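Local coordinates for guanine nucleotide exchange protein (Legionella pneumophila, PDB 1XSZ) that probably acts as a guanine nucleotide exchange factor for ADP-ribosylation factor (Arf) GTPases, through a Sec7 domain whose active site is covered by a C-terminal cap, at residues G61-S66 with Q72-A77; N85-S88 with R94-L97; A133-A138 with K251-F256; N145-N150 with K156-V161; F256-K261 with W288-Q293. All coordinates share one frame; numbering follows the deposited sequence.

Contact 1 is the buried one, an apolar meeting of consecutive helices inside the Sec7 domain; contact 2, at the surface of the same domain, comes down to one polar pair. Contacts 3, 4 and 5 are partly buried. Contact 3 joins helix 131-149 of the Sec7 domain to helix 252-258 of the capping domain through a shared tyrosine hydroxyl. Contact 4 uses the far end of helix 131-149, where a helix carboxylate takes a loop N-H and a loop lysine bonds a helix carbonyl, and contact 5 uses the far end of helix 252-258, where aromatic rings pack. Contacts 3 and 5 share Phe256; 4 and 5 touch, Trp288 of the cap lying against residues 145-150.

Contact 1: residues G61-S66 with Q72-A77; sequences GDYLSS and QQVLKA
Leu64 and Val74 meet because each first torsion sends a methyl-bearing branch into the groove between helices 57-64 and 69-80: Leu64 CG stands opposite its carbonyl carbon (chi1 -71°), and Val74 CG1 lies trans to its backbone N (chi1 173°). The two side chains cross at about a right angle, with Leu64 CD2 3.8 Å from Val74 CG1. Tyr63 reaches the same valine with the edge of its ring. Val74 CB lies near the ring plane, 3.9 Å from Tyr63 CE2, so the compact branched valine fits beside the rim without covering a face. The phenol oxygen is held by Glu70, which helps fix the ring's position.

Leu75 packs against backbone. Its CB and CD2 each come within 3.4 Å of Leu64 O, the last carbonyl before the chain leaves the helix at Ser65. Small hydroxyl residues suit this end: Ser65 OG bonds to Gly61 O at 2.8 Å, reaching it from the face opposite Ser65 N, while Ser66 OG bonds to Asp62 O at 2.7 Å. Helix 40-50 adds Phe48 against Leu64 and Ile44 against Val74, and Leu112 of helix 106-123 touches Leu75. This is a buried helix-helix packing of consecutive helices joined by a short turn, inside the all-helical Sec7 domain.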
# COMPACT_ATOMS: atom_id res chain seq x y z
N GLY A 61 0.04 -2.10 9.83
CA GLY A 61 -0.21 -1.17 8.74
C GLY A 61 -0.70 -1.89 7.50
O GLY A 61 -1.56 -1.39 6.77
N ASP A 62 -0.15 -3.08 7.25
CA ASP A 62 -0.55 -3.83 6.07
C ASP A 62 -1.99 -4.32 6.19
O ASP A 62 -2.76 -4.27 5.23
CB ASP A 62 0.38 -5.02 5.86
CG ASP A 62 0.36 -5.50 4.44
OD1 ASP A 62 0.88 -4.75 3.59
OD2 ASP A 62 -0.19 -6.58 4.18
N TYR A 63 -2.35 -4.80 7.38
CA TYR A 63 -3.70 -5.28 7.61
C TYR A 63 -4.69 -4.12 7.45
O TYR A 63 -5.69 -4.23 6.73
CB TYR A 63 -3.83 -5.85 9.03
CG TYR A 63 -5.21 -6.37 9.33
CD1 TYR A 63 -5.55 -7.70 9.07
CD2 TYR A 63 -6.20 -5.52 9.83
CE1 TYR A 63 -6.85 -8.16 9.29
CE2 TYR A 63 -7.49 -5.97 10.05
CZ TYR A 63 -7.81 -7.29 9.78
OH TYR A 63 -9.09 -7.74 10.01
N LEU A 64 -4.41 -3.01 8.11
CA LEU A 64 -5.30 -1.85 8.06
C LEU A 64 -5.51 -1.28 6.67
O LEU A 64 -6.58 -0.77 6.37
CB LEU A 64 -4.77 -0.75 8.98
CG LEU A 64 -4.89 -1.03 10.49
CD1 LEU A 64 -4.13 0.02 11.27
CD2 LEU A 64 -6.36 -1.04 10.89
N SER A 65 -4.49 -1.36 5.82
CA SER A 65 -4.57 -0.79 4.48
C SER A 65 -5.00 -1.75 3.38
O SER A 65 -4.99 -1.38 2.20
CB SER A 65 -3.23 -0.15 4.10
OG SER A 65 -2.21 -1.14 4.03
N SER A 66 -5.37 -2.97 3.75
CA SER A 66 -5.79 -3.97 2.77
C SER A 66 -7.19 -3.70 2.25
O SER A 66 -8.00 -3.05 2.91
CB SER A 66 -5.70 -5.37 3.39
OG SER A 66 -4.34 -5.72 3.57
N GLN A 72 -11.21 -3.11 5.93
CA GLN A 72 -11.68 -1.74 5.77
C GLN A 72 -12.55 -1.31 6.95
O GLN A 72 -12.50 -0.15 7.36
CB GLN A 72 -12.41 -1.58 4.43
CG GLN A 72 -11.50 -1.88 3.24
CD GLN A 72 -11.87 -1.11 1.99
OE1 GLN A 72 -11.98 0.11 2.00
NE2 GLN A 72 -12.06 -1.84 0.89
N GLN A 73 -13.32 -2.24 7.51
CA GLN A 73 -14.15 -1.91 8.66
C GLN A 73 -13.25 -1.65 9.86
O GLN A 73 -13.50 -0.74 10.66
CB GLN A 73 -15.12 -3.04 8.98
CG GLN A 73 -16.23 -3.21 7.96
CD GLN A 73 -17.20 -4.31 8.34
OE1 GLN A 73 -16.82 -5.48 8.43
NE2 GLN A 73 -18.46 -3.95 8.56
N VAL A 74 -12.19 -2.45 10.01
CA VAL A 74 -11.28 -2.26 11.12
C VAL A 74 -10.56 -0.92 11.00
O VAL A 74 -10.36 -0.23 11.99
CB VAL A 74 -10.25 -3.42 11.21
CG1 VAL A 74 -9.21 -3.11 12.28
CG2 VAL A 74 -10.97 -4.73 11.54
N LEU A 75 -10.17 -0.56 9.78
CA LEU A 75 -9.50 0.72 9.58
C LEU A 75 -10.42 1.88 9.96
O LEU A 75 -9.98 2.85 10.58
CB LEU A 75 -9.05 0.87 8.12
CG LEU A 75 -8.46 2.24 7.76
CD1 LEU A 75 -7.28 2.56 8.67
CD2 LEU A 75 -8.03 2.27 6.30
N LYS A 76 -11.69 1.79 9.58
CA LYS A 76 -12.62 2.86 9.90
C LYS A 76 -12.70 3.03 11.41
O LYS A 76 -12.70 4.15 11.92
CB LYS A 76 -14.01 2.55 9.33
CG LYS A 76 -14.94 3.76 9.31
CD LYS A 76 -16.25 3.46 8.62
CE LYS A 76 -17.10 4.72 8.51
NZ LYS A 76 -17.29 5.36 9.84
N ALA A 77 -12.75 1.92 12.14
CA ALA A 77 -12.81 1.98 13.60
C ALA A 77 -11.50 2.52 14.16
O ALA A 77 -11.49 3.35 15.06
CB ALA A 77 -13.09 0.59 14.17

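Contact 2: residues N85-S88 with R94-L97; sequences NGQS and RTFL
Gln87 and Thr95 make the whole contact, and its main element is polar. Gln87 OE1 lies 2.8 Å from Thr95 OG1, a hydrogen-bonding distance, while the threonine hydroxyl is also bonded to the carbonyl O of Glu91, one helical turn earlier. A hydroxyl has a single proton, for which these two oxygens compete. The glutamine suits its place through length: CG stands opposite the carbonyl carbon, and the chain then runs extended (chi2 -176°), carrying the amide across a gap in which Gln87 CA and Thr95 CA are 9.3 Å apart. On the helix, Thr95 places OG1 beside its own backbone N (chi1 -65°), within reach of the Glu91 carbonyl.

Packing is slight. Thr95 CB lies 3.8 Å from Gln87 OE1, a carbon beside a polar atom, and about 69 Å² is buried over both sides. The two side chains slant across one another.

The backbone on either side of Gln87 is specialised. Gly86 has a positive phi (113°) at which a CB would press on the preceding carbonyl oxygen, so glycine suits the bend. Ser88 is the N-cap of helix 89-98, its OG accepting from Glu91 N and also bonding to Glu188.

With two carbonyl-type oxygens competing for one hydroxyl proton at a partly exposed site, the chemistry implies an adaptable, probably modest link between the loop and the helix it leads into.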
# COMPACT_ATOMS: atom_id res chain seq x y z
N ASN A 85 -10.02 16.30 17.04
CA ASN A 85 -10.65 17.53 17.51
C ASN A 85 -9.63 18.40 18.23
O ASN A 85 -9.01 17.97 19.21
CB ASN A 85 -11.83 17.20 18.44
CG ASN A 85 -12.49 18.45 18.99
OD1 ASN A 85 -11.96 19.10 19.88
ND2 ASN A 85 -13.65 18.79 18.45
N GLY A 86 -9.47 19.61 17.74
CA GLY A 86 -8.52 20.52 18.34
C GLY A 86 -7.34 20.82 17.44
O GLY A 86 -6.72 21.87 17.55
N GLN A 87 -7.04 19.90 16.53
CA GLN A 87 -5.91 20.07 15.62
C GLN A 87 -6.32 20.69 14.30
O GLN A 87 -7.45 20.52 13.84
CB GLN A 87 -5.26 18.72 15.30
CG GLN A 87 -4.66 17.98 16.47
CD GLN A 87 -3.97 16.71 16.01
OE1 GLN A 87 -2.74 16.64 15.95
NE2 GLN A 87 -4.76 15.71 15.66
N SER A 88 -5.37 21.39 13.68
CA SER A 88 -5.61 21.98 12.37
C SER A 88 -5.61 20.80 11.39
O SER A 88 -5.28 19.67 11.76
CB SER A 88 -4.47 22.94 12.00
OG SER A 88 -3.28 22.22 11.75
N ARG A 94 -0.65 15.13 9.88
CA ARG A 94 0.70 14.77 10.31
C ARG A 94 0.63 13.69 11.39
O ARG A 94 1.37 12.70 11.35
CB ARG A 94 1.45 15.99 10.86
CG ARG A 94 2.91 15.71 11.18
CD ARG A 94 3.65 16.98 11.54
NE ARG A 94 5.10 16.79 11.57
CZ ARG A 94 5.75 16.11 12.50
NH1 ARG A 94 5.09 15.53 13.50
NH2 ARG A 94 7.07 15.99 12.44
N THR A 95 -0.26 13.88 12.35
CA THR A 95 -0.43 12.91 13.42
C THR A 95 -0.85 11.55 12.86
O THR A 95 -0.34 10.50 13.26
CB THR A 95 -1.47 13.40 14.44
OG1 THR A 95 -0.98 14.59 15.07
CG2 THR A 95 -1.75 12.34 15.49
N PHE A 96 -1.78 11.58 11.92
CA PHE A 96 -2.27 10.36 11.30
C PHE A 96 -1.15 9.61 10.57
O PHE A 96 -0.91 8.43 10.82
CB PHE A 96 -3.41 10.70 10.33
CG PHE A 96 -3.95 9.51 9.58
CD1 PHE A 96 -3.48 9.20 8.30
CD2 PHE A 96 -4.92 8.69 10.16
CE1 PHE A 96 -3.98 8.09 7.61
CE2 PHE A 96 -5.42 7.58 9.48
CZ PHE A 96 -4.95 7.28 8.20
N LEU A 97 -0.44 10.31 9.68
CA LEU A 97 0.62 9.65 8.92
C LEU A 97 1.74 9.10 9.79
O LEU A 97 2.29 8.03 9.48
CB LEU A 97 1.18 10.62 7.88
CG LEU A 97 0.19 11.03 6.79
CD1 LEU A 97 0.78 12.15 5.96
CD2 LEU A 97 -0.18 9.83 5.93

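Contact 3: residues A133-A138 with K251-F256; sequences AAYLLA and KSWLSF
Tyr135, Lys251 and Trp253 meet around one phenol oxygen, at the interface where the capping domain docks the start of helix 252-258 on helix 131-149 of the Sec7 domain. Tyr135 reaches out from its helix with CG trans to the backbone N, putting the hydroxyl between the two partners. Lysine and tyrosine approach from opposite directions: the fully extended Lys251 chain, rising from the N-cap position of its helix, brings NZ to 3.0 Å from Tyr135 OH. A long chain suits this place, since it spans from the N-cap to the phenol.

Trp253 comes obliquely. Its CG sits between the backbone N and the carbonyl carbon, the crowded position (chi1 84°), which turns the pyrrole side of the indole to the phenol. The two ring planes stand at 74°, with the Tyr135 ring and the five-membered ring of Trp253 5.8 Å apart at their centres, an oblique pairing of the two rings. What the arrangement achieves is an edge contact at the indole, where the tyrosine oxygen lies close to the ring plane, in front of the N-H. Phe139, one turn along the Sec7 helix, stacks on Trp253 and meets Tyr135 edge-to-face.

Asp110 of helix 106-123 completes the cluster: it bonds to the tyrosine hydroxyl and forms a salt bridge with Lys251, so the lysine charge has a carboxylate beside it. A phenol suits the centre because its oxygen can take part in several bonds at once. Trp253 NE1 donates to Tyr135 OH over 3.0 Å with an N-H...O angle of 155°.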
# COMPACT_ATOMS: atom_id res chain seq x y z
N ALA A 133 -13.63 16.39 -0.55
CA ALA A 133 -12.87 17.64 -0.50
C ALA A 133 -11.70 17.46 0.45
O ALA A 133 -10.60 17.97 0.20
CB ALA A 133 -13.77 18.78 -0.04
N ALA A 134 -11.93 16.75 1.55
CA ALA A 134 -10.88 16.51 2.53
C ALA A 134 -9.80 15.62 1.91
O ALA A 134 -8.62 15.81 2.17
CB ALA A 134 -11.46 15.85 3.78
N TYR A 135 -10.23 14.66 1.09
CA TYR A 135 -9.30 13.75 0.43
C TYR A 135 -8.41 14.54 -0.54
O TYR A 135 -7.19 14.36 -0.57
CB TYR A 135 -10.08 12.67 -0.33
CG TYR A 135 -9.24 11.76 -1.20
CD1 TYR A 135 -8.30 10.90 -0.65
CD2 TYR A 135 -9.39 11.77 -2.58
CE1 TYR A 135 -7.53 10.06 -1.46
CE2 TYR A 135 -8.64 10.94 -3.40
CZ TYR A 135 -7.71 10.08 -2.84
OH TYR A 135 -6.98 9.25 -3.65
N LEU A 136 -9.02 15.41 -1.33
CA LEU A 136 -8.26 16.23 -2.26
C LEU A 136 -7.22 17.05 -1.49
O LEU A 136 -6.05 17.10 -1.87
CB LEU A 136 -9.18 17.18 -3.04
CG LEU A 136 -8.47 18.23 -3.90
CD1 LEU A 136 -7.68 17.55 -5.01
CD2 LEU A 136 -9.49 19.20 -4.48
N LEU A 137 -7.64 17.69 -0.41
CA LEU A 137 -6.74 18.50 0.40
C LEU A 137 -5.61 17.64 0.96
O LEU A 137 -4.45 18.06 0.96
CB LEU A 137 -7.51 19.14 1.55
CG LEU A 137 -6.96 20.47 2.08
CD1 LEU A 137 -7.03 21.54 1.00
CD2 LEU A 137 -7.78 20.88 3.29
N ALA A 138 -5.95 16.44 1.42
CA ALA A 138 -4.96 15.53 1.98
C ALA A 138 -3.89 15.12 0.99
O ALA A 138 -2.70 15.25 1.27
CB ALA A 138 -5.64 14.30 2.58
N LYS A 251 -3.50 6.70 -10.22
CA LYS A 251 -3.99 8.05 -10.02
C LYS A 251 -2.76 8.93 -10.19
O LYS A 251 -1.65 8.55 -9.78
CB LYS A 251 -4.56 8.24 -8.61
CG LYS A 251 -5.87 7.51 -8.39
CD LYS A 251 -6.42 7.75 -6.99
CE LYS A 251 -7.71 6.98 -6.78
NZ LYS A 251 -8.24 7.17 -5.40
N SER A 252 -2.92 10.09 -10.80
CA SER A 252 -1.79 10.97 -11.04
C SER A 252 -1.00 11.31 -9.77
O SER A 252 0.22 11.32 -9.80
CB SER A 252 -2.24 12.27 -11.72
OG SER A 252 -3.06 13.05 -10.87
N TRP A 253 -1.70 11.57 -8.67
CA TRP A 253 -0.99 11.92 -7.45
C TRP A 253 -0.15 10.77 -6.90
O TRP A 253 0.88 11.01 -6.29
CB TRP A 253 -1.94 12.48 -6.37
CG TRP A 253 -2.68 11.51 -5.51
CD1 TRP A 253 -3.95 11.03 -5.72
CD2 TRP A 253 -2.25 10.97 -4.25
NE1 TRP A 253 -4.34 10.23 -4.66
CE2 TRP A 253 -3.31 10.18 -3.75
CE3 TRP A 253 -1.08 11.08 -3.50
CZ2 TRP A 253 -3.24 9.51 -2.53
CZ3 TRP A 253 -1.00 10.41 -2.28
CH2 TRP A 253 -2.07 9.64 -1.81
N LEU A 254 -0.59 9.53 -7.13
CA LEU A 254 0.17 8.37 -6.67
C LEU A 254 1.41 8.19 -7.54
O LEU A 254 2.45 7.72 -7.06
CB LEU A 254 -0.71 7.12 -6.67
CG LEU A 254 -1.81 7.15 -5.60
CD1 LEU A 254 -2.75 5.96 -5.75
CD2 LEU A 254 -1.15 7.15 -4.22
N SER A 255 1.31 8.53 -8.82
CA SER A 255 2.44 8.43 -9.73
C SER A 255 3.50 9.46 -9.29
O SER A 255 4.69 9.17 -9.26
CB SER A 255 1.99 8.73 -11.16
OG SER A 255 3.09 8.75 -12.06
N PHE A 256 3.04 10.65 -8.93
CA PHE A 256 3.90 11.73 -8.47
C PHE A 256 4.59 11.34 -7.15
O PHE A 256 5.81 11.41 -7.01
CB PHE A 256 3.03 12.98 -8.27
CG PHE A 256 3.73 14.17 -7.65
CD1 PHE A 256 4.05 14.21 -6.30
CD2 PHE A 256 3.97 15.31 -8.42
CE1 PHE A 256 4.60 15.35 -5.72
CE2 PHE A 256 4.52 16.46 -7.86
CZ PHE A 256 4.84 16.48 -6.50

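Contact 4: residues N145-N150 with K156-V161; sequences NTDLHN and KNKMTV
Asp147 OD1 accepts a nearly straight hydrogen bond from Met159 N, 2.9 Å long with an angle of 170° at the hydrogen. The amide comes in on the syn side of the carboxylate and close to its plane. With CG trans to the backbone N (chi1 -169°) the carboxylate reaches off the helix to the loop, a short acceptor suited to a backbone N-H. A second bond runs in the same sense, loop to helix: Lys158 NZ donates to Leu148 O at 2.8 Å, standing above the carbonyl plane. An ammonium group beside a carbonyl in the last turn of a helix should also be favoured by the partial negative charge there. Glu155 offers this lysine a long, weak second partner.

Between these bonds the extended lysine chain lies along the helix end, Lys158 CG 3.5 Å from Asp147 O and Lys158 CE 3.4 Å from Leu148 O. Leu148 CD2 fills in from the side, 3.8 Å from Met159 O and 4.1 Å from Lys158 CB. Tyr186 of helix 179-191 takes up Met159 O, and Thr160 then caps helix 161-167 through its OG.

The segment 145-150, Asn-Thr-Asp-Leu-His-Asn, matches a signature motif of Sec7 domains that in relatives helps line the Arf-binding groove. Its packing against Trp288 of the capping domain is consistent with the cap over the active site.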
# COMPACT_ATOMS: atom_id res chain seq x y z
N ASN A 145 4.17 18.52 0.38
CA ASN A 145 5.25 18.23 1.33
C ASN A 145 6.51 17.81 0.55
O ASN A 145 7.61 18.27 0.84
CB ASN A 145 4.80 17.13 2.29
CG ASN A 145 5.89 16.70 3.25
OD1 ASN A 145 6.43 15.59 3.14
ND2 ASN A 145 6.21 17.56 4.20
N THR A 146 6.36 16.93 -0.44
CA THR A 146 7.51 16.51 -1.24
C THR A 146 8.01 17.68 -2.08
O THR A 146 9.21 17.92 -2.17
CB THR A 146 7.13 15.36 -2.18
OG1 THR A 146 6.90 14.17 -1.42
CG2 THR A 146 8.25 15.10 -3.19
N ASP A 147 7.08 18.40 -2.69
CA ASP A 147 7.44 19.52 -3.53
C ASP A 147 8.29 20.57 -2.80
O ASP A 147 9.29 21.05 -3.33
CB ASP A 147 6.16 20.16 -4.09
CG ASP A 147 6.43 21.15 -5.19
OD1 ASP A 147 6.47 22.36 -4.91
OD2 ASP A 147 6.60 20.70 -6.34
N LEU A 148 7.90 20.89 -1.57
CA LEU A 148 8.61 21.91 -0.80
C LEU A 148 9.86 21.44 -0.09
O LEU A 148 10.79 22.23 0.11
CB LEU A 148 7.66 22.53 0.23
CG LEU A 148 6.41 23.22 -0.33
CD1 LEU A 148 5.62 23.87 0.80
CD2 LEU A 148 6.84 24.27 -1.36
N HIS A 149 9.91 20.17 0.27
CA HIS A 149 11.05 19.67 1.03
C HIS A 149 12.07 18.77 0.33
O HIS A 149 13.09 18.42 0.92
CB HIS A 149 10.52 19.03 2.32
CG HIS A 149 9.73 19.99 3.15
ND1 HIS A 149 10.27 21.17 3.62
CD2 HIS A 149 8.43 19.99 3.53
CE1 HIS A 149 9.33 21.85 4.26
NE2 HIS A 149 8.21 21.16 4.22
N ASN A 150 11.79 18.42 -0.92
CA ASN A 150 12.70 17.61 -1.72
C ASN A 150 13.76 18.58 -2.26
O ASN A 150 13.45 19.47 -3.04
CB ASN A 150 11.93 16.98 -2.88
CG ASN A 150 12.79 16.08 -3.75
OD1 ASN A 150 14.01 16.22 -3.79
ND2 ASN A 150 12.15 15.16 -4.46
N LYS A 156 13.10 28.00 -7.10
CA LYS A 156 12.36 28.78 -8.09
C LYS A 156 11.22 28.03 -8.76
O LYS A 156 10.29 28.64 -9.28
CB LYS A 156 13.31 29.32 -9.17
CG LYS A 156 13.98 28.24 -10.01
CD LYS A 156 14.73 28.83 -11.21
CE LYS A 156 13.77 29.38 -12.25
NZ LYS A 156 14.48 29.87 -13.47
N ASN A 157 11.29 26.69 -8.75
CA ASN A 157 10.25 25.88 -9.39
C ASN A 157 9.22 25.29 -8.44
O ASN A 157 8.30 24.60 -8.87
CB ASN A 157 10.88 24.73 -10.19
CG ASN A 157 11.74 25.22 -11.34
OD1 ASN A 157 11.53 26.30 -11.88
ND2 ASN A 157 12.72 24.40 -11.72
N LYS A 158 9.37 25.55 -7.14
CA LYS A 158 8.43 25.02 -6.17
C LYS A 158 7.10 25.76 -6.22
O LYS A 158 7.05 26.95 -6.55
CB LYS A 158 9.02 25.12 -4.76
CG LYS A 158 10.19 24.19 -4.50
CD LYS A 158 10.72 24.37 -3.09
CE LYS A 158 11.90 23.45 -2.83
NZ LYS A 158 12.48 23.70 -1.49
N MET A 159 6.03 25.05 -5.90
CA MET A 159 4.70 25.63 -5.90
C MET A 159 4.65 26.78 -4.90
O MET A 159 5.25 26.70 -3.83
CB MET A 159 3.66 24.58 -5.51
CG MET A 159 2.25 25.14 -5.28
SD MET A 159 1.03 23.87 -4.91
CE MET A 159 0.29 23.63 -6.53
N THR A 160 3.93 27.84 -5.26
CA THR A 160 3.77 29.00 -4.40
C THR A 160 2.37 28.94 -3.81
O THR A 160 1.55 28.14 -4.26
CB THR A 160 3.89 30.31 -5.19
OG1 THR A 160 2.83 30.37 -6.16
CG2 THR A 160 5.23 30.38 -5.91
N VAL A 161 2.09 29.78 -2.82
CA VAL A 161 0.76 29.76 -2.22
C VAL A 161 -0.28 30.18 -3.27
O VAL A 161 -1.40 29.67 -3.27
CB VAL A 161 0.69 30.69 -0.98
CG1 VAL A 161 0.94 32.12 -1.37
CG2 VAL A 161 -0.65 30.52 -0.29

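Contact 5: residues F256-K261 with W288-Q293; sequences FFTGYK and WLFGEQ
Phe290 presents its edge to the face of Phe257, a T-shaped pair with planes at 82° and ring centres 5.8 Å apart. The same edge meets backbone: Phe290 CE1 is 3.2 Å from Phe257 O, which lies near the ring plane, where the weakly positive ring hydrogens suit a carbonyl oxygen. Thr258 CB lies over one face of Phe290, and its CG2 is 3.7 Å from Phe290 CE1. Leu289 adds a methyl, its CD1 3.5 Å from Phe257 CE1, set obliquely to that ring.

One step out, the threonine is fixed by its hydroxyl. OG1 lies between the backbone N and the carbonyl carbon (chi1 71°), where it bonds to Leu254 O of the preceding turn and accepts from Tyr260 N at 3.2 Å, forming an ST turn. This leaves CG2 to pack on Phe290. Gly259 and Gly291 both take positive phi just after the helices, where any side chain would collide with the carbonyl oxygen before it.

Further out, Ile142 of helix 131-149 touches Phe257, Ile109 of helix 106-123 touches Thr258, and the Phe198 ring meets Phe290. Ile142 and Ile109, both on Sec7 helices, put the cluster at the domain seam. A glycine-ended helix leading through an ST turn into strand 260-268 of the antiparallel sheet, packed by aromatics on a second short helix, forms part of the capping domain over the Sec7 active site.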
# COMPACT_ATOMS: atom_id res chain seq x y z
N PHE A 256 3.04 10.65 -8.93
CA PHE A 256 3.90 11.73 -8.47
C PHE A 256 4.59 11.34 -7.15
O PHE A 256 5.81 11.41 -7.01
CB PHE A 256 3.03 12.98 -8.27
CG PHE A 256 3.73 14.17 -7.65
CD1 PHE A 256 4.05 14.21 -6.30
CD2 PHE A 256 3.97 15.31 -8.42
CE1 PHE A 256 4.60 15.35 -5.72
CE2 PHE A 256 4.52 16.46 -7.86
CZ PHE A 256 4.84 16.48 -6.50
N PHE A 257 3.79 10.88 -6.20
CA PHE A 257 4.28 10.55 -4.88
C PHE A 257 5.17 9.31 -4.77
O PHE A 257 6.18 9.33 -4.05
CB PHE A 257 3.07 10.42 -3.94
CG PHE A 257 3.42 10.26 -2.48
CD1 PHE A 257 4.23 11.19 -1.82
CD2 PHE A 257 2.89 9.20 -1.75
CE1 PHE A 257 4.50 11.06 -0.46
CE2 PHE A 257 3.16 9.06 -0.39
CZ PHE A 257 3.97 10.00 0.26
N THR A 258 4.80 8.25 -5.49
CA THR A 258 5.51 6.97 -5.40
C THR A 258 6.13 6.40 -6.67
O THR A 258 6.87 5.42 -6.60
CB THR A 258 4.56 5.87 -4.89
OG1 THR A 258 3.62 5.54 -5.93
CG2 THR A 258 3.79 6.32 -3.65
N GLY A 259 5.80 6.98 -7.82
CA GLY A 259 6.32 6.46 -9.08
C GLY A 259 5.44 5.35 -9.63
O GLY A 259 5.76 4.70 -10.62
N TYR A 260 4.31 5.13 -8.98
CA TYR A 260 3.35 4.10 -9.35
C TYR A 260 2.91 4.22 -10.80
O TYR A 260 2.55 5.31 -11.27
CB TYR A 260 2.14 4.21 -8.41
CG TYR A 260 1.06 3.16 -8.56
CD1 TYR A 260 1.35 1.79 -8.55
CD2 TYR A 260 -0.28 3.55 -8.62
CE1 TYR A 260 0.33 0.84 -8.59
CE2 TYR A 260 -1.30 2.61 -8.65
CZ TYR A 260 -1.00 1.26 -8.64
OH TYR A 260 -2.02 0.35 -8.67
N LYS A 261 2.92 3.09 -11.51
CA LYS A 261 2.50 3.05 -12.91
C LYS A 261 1.29 2.14 -13.10
O LYS A 261 0.82 1.96 -14.23
CB LYS A 261 3.65 2.56 -13.80
CG LYS A 261 4.85 3.48 -13.82
CD LYS A 261 5.75 3.22 -15.02
CE LYS A 261 5.05 3.58 -16.32
NZ LYS A 261 5.95 3.41 -17.49
N TRP A 288 12.67 10.95 -3.65
CA TRP A 288 12.93 11.53 -2.34
C TRP A 288 12.55 10.57 -1.21
O TRP A 288 13.19 10.55 -0.15
CB TRP A 288 12.14 12.84 -2.21
CG TRP A 288 12.45 13.63 -0.98
CD1 TRP A 288 13.68 14.06 -0.57
CD2 TRP A 288 11.51 14.12 -0.02
NE1 TRP A 288 13.56 14.79 0.59
CE2 TRP A 288 12.24 14.84 0.95
CE3 TRP A 288 10.12 14.03 0.11
CZ2 TRP A 288 11.63 15.46 2.04
CZ3 TRP A 288 9.51 14.65 1.20
CH2 TRP A 288 10.27 15.35 2.15
N LEU A 289 11.52 9.77 -1.45
CA LEU A 289 11.04 8.83 -0.44
C LEU A 289 11.15 7.36 -0.81
O LEU A 289 11.19 6.51 0.07
CB LEU A 289 9.58 9.14 -0.10
CG LEU A 289 9.30 10.51 0.51
CD1 LEU A 289 7.80 10.78 0.54
CD2 LEU A 289 9.89 10.57 1.91
N PHE A 290 11.20 7.07 -2.11
CA PHE A 290 11.23 5.68 -2.53
C PHE A 290 12.46 5.24 -3.33
O PHE A 290 12.47 4.15 -3.91
CB PHE A 290 9.95 5.35 -3.30
CG PHE A 290 8.70 5.62 -2.50
CD1 PHE A 290 8.05 6.85 -2.57
CD2 PHE A 290 8.19 4.66 -1.63
CE1 PHE A 290 6.93 7.13 -1.79
CE2 PHE A 290 7.07 4.92 -0.84
CZ PHE A 290 6.44 6.15 -0.92
N GLY A 291 13.50 6.07 -3.34
CA GLY A 291 14.72 5.70 -4.04
C GLY A 291 14.76 5.94 -5.53
O GLY A 291 13.78 6.39 -6.13
N GLU A 292 15.89 5.60 -6.14
CA GLU A 292 16.10 5.81 -7.56
C GLU A 292 15.94 4.58 -8.45
O GLU A 292 16.33 4.61 -9.61
CB GLU A 292 17.51 6.39 -7.78
CG GLU A 292 17.80 7.65 -6.97
CD GLU A 292 19.22 8.14 -7.15
OE1 GLU A 292 20.16 7.37 -6.86
OE2 GLU A 292 19.40 9.30 -7.58
N GLN A 293 15.36 3.52 -7.91
CA GLN A 293 15.21 2.30 -8.70
C GLN A 293 13.78 1.91 -9.01
O GLN A 293 12.87 2.15 -8.22
CB GLN A 293 15.85 1.11 -7.96
CG GLN A 293 17.31 1.28 -7.63
CD GLN A 293 17.84 0.20 -6.71
OE1 GLN A 293 17.14 -0.76 -6.36
NE2 GLN A 293 19.09 0.34 -6.31